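Local coordinates for DUF4595 domain-containing protein (Bacteroides vulgatus, PDB 3TZG) that is of unknown function but folds into a porin-like beta barrel with a short helix inside it, at residues D179-D182 against S183-F187; F143-A146 against N147-S151. All coordinates share one frame; numbering follows the deposited sequence. Where two conformers were deposited one is given.

Interaction 1. Residues D179-D182 against S183-F187; sequences DGVD and SFFYF
The backbone from Asp179 to Phe187 enters helix 181-188 through Gly180 at the N-cap position, and successive i+4 to i backbone bonds follow, the first from Phe184 N to Gly180 O at 3.2 Å. Val181 O then takes Phe185 N at 3.1 Å, and Asp182 O takes Tyr186 N at 2.9 Å. Gly180 O also receives a weak bond from Ser183 N. At the phi of 88° found here, a beta carbon on Gly180 would press on the carbonyl oxygen of Asp179, a restriction that glycine escapes. Ser183 adds the side-chain link across the helix start. Its hydroxyl sits beside its own backbone N (chi1 -80°) and reaches back to donate to Asp179 O at 3.1 Å, approaching from above the carbonyl plane rather than along a lone pair. An alanine in place of Ser183 has no hydroxyl to offer Asp179 O, and the segment before the helix would probably be less firmly held to its first turn. On another flank, Val181 and Phe185 lie side by side, with Val181 CG1 resting 3.6 Å from Phe185 CE2; CG1 stands anti to the backbone N (chi1 171°), which carries it alongside the ring. Phe184 then covers one face of that ring, its CD2 3.8 Å above the plane of Phe185 and over the centre, while Tyr37 meets Phe185 edge-to-face. Both carboxylates find their polar partners on other strands: Asp182 OD1 forms a salt bridge with Lys95, and Asp179 OD2 a hydrogen bond with Tyr112 OH. In chemical terms, the buried helix start has its carboxylates matched from the surrounding wall, and the negative charge of Asp182 in the first turn is likely to suit the positive end of the helix dipole.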
loop_
_atom_site.group_PDB
_atom_site.type_symbol
_atom_site.label_atom_id
_atom_site.label_comp_id
_atom_site.label_asym_id
_atom_site.label_seq_id
_atom_site.Cartn_x
_atom_site.Cartn_y
_atom_site.Cartn_z
ATOM N N ASP A 179 -0.447 -5.257 3.523
ATOM C CA ASP A 179 0.428 -5.701 4.592
ATOM C C ASP A 179 1.888 -5.294 4.267
ATOM O O ASP A 179 2.500 -5.848 3.354
ATOM C CB ASP A 179 0.267 -7.221 4.800
ATOM C CG ASP A 179 1.392 -7.861 5.580
ATOM O OD1 ASP A 179 1.579 -7.486 6.772
ATOM O OD2 ASP A 179 2.130 -8.692 4.981
ATOM N N GLY A 180 2.404 -4.300 4.987
ATOM C CA GLY A 180 3.779 -3.841 4.820
ATOM C C GLY A 180 4.043 -2.770 3.785
ATOM O O GLY A 180 3.287 -2.622 2.819
ATOM N N VAL A 181 5.171 -2.055 3.968
ATOM C CA VAL A 181 5.622 -0.927 3.140
ATOM C C VAL A 181 5.940 -1.435 1.691
ATOM O O VAL A 181 5.778 -0.677 0.714
ATOM C CB VAL A 181 6.815 -0.187 3.813
ATOM C CG1 VAL A 181 7.464 0.840 2.896
ATOM C CG2 VAL A 181 6.342 0.514 5.081
ATOM N N ASP A 182 6.296 -2.725 1.547
ATOM C CA ASP A 182 6.534 -3.299 0.227
ATOM C C ASP A 182 5.208 -3.356 -0.554
ATOM O O ASP A 182 5.192 -3.046 -1.747
ATOM C CB ASP A 182 7.200 -4.680 0.320
ATOM C CG ASP A 182 6.500 -5.683 1.195
ATOM O OD1 ASP A 182 6.319 -5.389 2.407
ATOM O OD2 ASP A 182 6.206 -6.800 0.696
ATOM N N SER A 183 4.088 -3.671 0.130
ATOM C CA SER A 183 2.776 -3.694 -0.514
ATOM C C SER A 183 2.341 -2.263 -0.858
ATOM O O SER A 183 1.725 -2.047 -1.913
ATOM C CB SER A 183 1.746 -4.390 0.365
ATOM O OG SER A 183 1.822 -5.813 0.294
ATOM N N PHE A 184 2.714 -1.272 0.004
ATOM C CA PHE A 184 2.433 0.130 -0.264
ATOM C C PHE A 184 3.005 0.499 -1.638
ATOM O O PHE A 184 2.251 0.936 -2.513
ATOM C CB PHE A 184 3.001 1.028 0.842
ATOM C CG PHE A 184 3.038 2.489 0.471
ATOM C CD1 PHE A 184 1.893 3.268 0.545
ATOM C CD2 PHE A 184 4.217 3.081 0.015
ATOM C CE1 PHE A 184 1.930 4.615 0.198
ATOM C CE2 PHE A 184 4.248 4.436 -0.339
ATOM C CZ PHE A 184 3.111 5.192 -0.231
ATOM N N PHE A 185 4.327 0.256 -1.842
ATOM C CA PHE A 185 5.019 0.539 -3.091
ATOM C C PHE A 185 4.465 -0.302 -4.257
ATOM O O PHE A 185 4.313 0.229 -5.368
ATOM C CB PHE A 185 6.519 0.320 -2.934
ATOM C CG PHE A 185 7.156 1.455 -2.178
ATOM C CD1 PHE A 185 7.099 2.761 -2.666
ATOM C CD2 PHE A 185 7.796 1.234 -0.962
ATOM C CE1 PHE A 185 7.661 3.818 -1.940
ATOM C CE2 PHE A 185 8.361 2.294 -0.244
ATOM C CZ PHE A 185 8.286 3.575 -0.739
ATOM N N TYR A 186 4.099 -1.569 -3.993
ATOM C CA TYR A 186 3.500 -2.433 -5.004
ATOM C C TYR A 186 2.259 -1.786 -5.616
ATOM O O TYR A 186 2.126 -1.816 -6.833
ATOM C CB TYR A 186 3.138 -3.798 -4.402
ATOM C CG TYR A 186 2.284 -4.662 -5.306
ATOM C CD1 TYR A 186 2.862 -5.481 -6.275
ATOM C CD2 TYR A 186 0.898 -4.681 -5.176
ATOM C CE1 TYR A 186 2.081 -6.312 -7.080
ATOM C CE2 TYR A 186 0.106 -5.507 -5.975
ATOM C CZ TYR A 186 0.703 -6.327 -6.918
ATOM O OH TYR A 186 -0.074 -7.127 -7.707
ATOM N N PHE A 187 1.364 -1.197 -4.784
ATOM C CA PHE A 187 0.152 -0.522 -5.246
ATOM C C PHE A 187 0.459 0.872 -5.782
ATOM O O PHE A 187 -0.013 1.193 -6.883
ATOM C CB PHE A 187 -0.929 -0.438 -4.147
ATOM C CG PHE A 187 -1.577 -1.788 -3.905
ATOM C CD1 PHE A 187 -2.400 -2.365 -4.863
ATOM C CD2 PHE A 187 -1.322 -2.502 -2.747
ATOM C CE1 PHE A 187 -2.952 -3.631 -4.667
ATOM C CE2 PHE A 187 -1.879 -3.780 -2.557
ATOM C CZ PHE A 187 -2.689 -4.328 -3.519
#

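Interaction 2. Residues F143-A146 against N147-S151; sequences FTEA and NDSVS
Phe143 to Ala146 and Asn147 to Ser151 meet round the tip of a beta hairpin, a local surface contact that joins strand 136-145 to strand 150-158 far from the centre of the barrel. Phe143 and Ser151 form an antiparallel hydrogen-bonded pair: Phe143 N donates to Ser151 O at 2.8 Å, and Ser151 N returns a bond to Phe143 O. Next along, Thr144 and Val150 make a non-hydrogen-bonded pair, where the alpha carbon of Val150 directs a CA-H...O contact to Phe143 O. The reversal itself is a type I turn from Glu145 to Asp148, closed by Asp148 N on Glu145 O at 2.8 Å. Glu145 N reaches one residue further, to Ser149 O at 3.0 Å, with a positive phi of 77° at Asp148; this is the type I turn plus G1 bulge of a 3:5 hairpin, a common form of tight beta hairpin, here linking two neighbouring strands of the barrel wall. Side chains then dress the two faces. On one, the CB of Phe143 touches Ser151 OG at 3.5 Å, with Ser151 O near the plane of the ring and beside its edge, while the side chain of Phe143 also touches Val124 of strand 120-130. On the other, Thr144 and Val150 cross obliquely, OG1 of the threonine lying 3.8 Å from CG2 of the valine. At the turn, the CB of Glu145 rests against a pair of oxygens on one side of it, Asn147 OD1 and Ser149 OG, each 3.4 Å away, joined to each other by a weak hydrogen bond donated by the serine. The chain of Glu145 bends at chi2 (-69°), and its OE2 ends in a salt bridge with Lys122 on strand 120-130.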
loop_
_atom_site.group_PDB
_atom_site.type_symbol
_atom_site.label_atom_id
_atom_site.label_comp_id
_atom_site.label_asym_id
_atom_site.label_seq_id
_atom_site.Cartn_x
_atom_site.Cartn_y
_atom_site.Cartn_z
ATOM N N PHE A 143 -4.503 -13.503 8.723
ATOM C CA PHE A 143 -3.218 -13.465 9.430
ATOM C C PHE A 143 -3.043 -14.707 10.261
ATOM O O PHE A 143 -3.854 -14.959 11.156
ATOM C CB PHE A 143 -3.121 -12.220 10.325
ATOM C CG PHE A 143 -3.224 -10.892 9.611
ATOM C CD1 PHE A 143 -4.466 -10.325 9.341
ATOM C CD2 PHE A 143 -2.075 -10.200 9.224
ATOM C CE1 PHE A 143 -4.557 -9.096 8.681
ATOM C CE2 PHE A 143 -2.162 -8.973 8.565
ATOM C CZ PHE A 143 -3.402 -8.423 8.303
ATOM N N THR A 144 -2.011 -15.510 9.953
ATOM C CA THR A 144 -1.693 -16.695 10.746
ATOM C C THR A 144 -0.407 -16.392 11.513
ATOM O O THR A 144 0.603 -16.006 10.915
ATOM C CB THR A 144 -1.611 -17.966 9.911
ATOM O OG1 THR A 144 -2.852 -18.154 9.244
ATOM C CG2 THR A 144 -1.335 -19.188 10.765
ATOM N N GLU A 145 -0.481 -16.503 12.846
ATOM C CA GLU A 145 0.648 -16.248 13.732
ATOM C C GLU A 145 1.416 -17.547 13.948
ATOM O O GLU A 145 0.896 -18.617 13.628
ATOM C CB GLU A 145 0.166 -15.637 15.054
ATOM C CG GLU A 145 -0.360 -14.212 14.920
ATOM C CD GLU A 145 0.667 -13.143 14.590
ATOM O OE1 GLU A 145 1.823 -13.262 15.053
ATOM O OE2 GLU A 145 0.298 -12.152 13.921
ATOM N N ALA A 146 2.666 -17.447 14.454
ATOM C CA ALA A 146 3.585 -18.570 14.702
ATOM C C ALA A 146 2.922 -19.716 15.513
ATOM O O ALA A 146 3.146 -20.896 15.188
ATOM C CB ALA A 146 4.813 -18.069 15.434
ATOM N N ASN A 147 2.061 -19.366 16.510
ATOM C CA ASN A 147 1.339 -20.323 17.360
ATOM C C ASN A 147 0.086 -20.940 16.665
ATOM O O ASN A 147 -0.639 -21.709 17.308
ATOM C CB ASN A 147 0.918 -19.665 18.676
ATOM C CG ASN A 147 0.150 -18.386 18.555
ATOM O OD1 ASN A 147 0.536 -17.461 17.842
ATOM N ND2 ASN A 147 -0.882 -18.257 19.362
ATOM N N ASP A 148 -0.129 -20.605 15.352
ATOM C CA ASP A 148 -1.216 -21.060 14.465
ATOM C C ASP A 148 -2.545 -20.309 14.770
ATOM O O ASP A 148 -3.578 -20.618 14.154
ATOM C CB ASP A 148 -1.430 -22.593 14.517
ATOM C CG ASP A 148 -0.294 -23.425 13.930
ATOM O OD1 ASP A 148 0.560 -22.852 13.208
ATOM O OD2 ASP A 148 -0.292 -24.659 14.141
ATOM N N SER A 149 -2.515 -19.284 15.667
ATOM C CA SER A 149 -3.696 -18.463 15.965
ATOM C C SER A 149 -4.020 -17.603 14.728
ATOM O O SER A 149 -3.108 -17.082 14.068
ATOM C CB SER A 149 -3.475 -17.599 17.200
ATOM O OG SER A 149 -2.547 -16.561 16.940
ATOM N N VAL A 150 -5.311 -17.497 14.390
ATOM C CA VAL A 150 -5.757 -16.836 13.169
ATOM C C VAL A 150 -6.669 -15.667 13.464
ATOM O O VAL A 150 -7.595 -15.762 14.266
ATOM C CB VAL A 150 -6.483 -17.882 12.281
ATOM C CG1 VAL A 150 -7.125 -17.251 11.059
ATOM C CG2 VAL A 150 -5.533 -18.997 11.859
ATOM N N SER A 151 -6.403 -14.563 12.791
ATOM C CA SER A 151 -7.237 -13.370 12.777
ATOM C C SER A 151 -7.515 -13.015 11.333
ATOM O O SER A 151 -6.763 -13.442 10.443
ATOM C CB SER A 151 -6.587 -12.223 13.526
ATOM O OG SER A 151 -5.344 -11.884 12.949
#

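In the fold
Read from the N terminus, the two contacts come in series, neither nested nor crossed. Interaction 2 comes first, closing the hairpin between strands 136-145 and 150-158 and so joining neighbouring staves of the barrel wall. The chain then runs through strand 150-158 and a long connection before interaction 1 opens helix 181-188 near the centre of the molecule, where residues of several strands surround it. The centres lie 21 Å apart, yet the nearest atoms come to about 4 Å without touching, the ring of Phe143 extending towards Asp179. One contact thus shapes the rim, the other the start of a helix that occupies the interior.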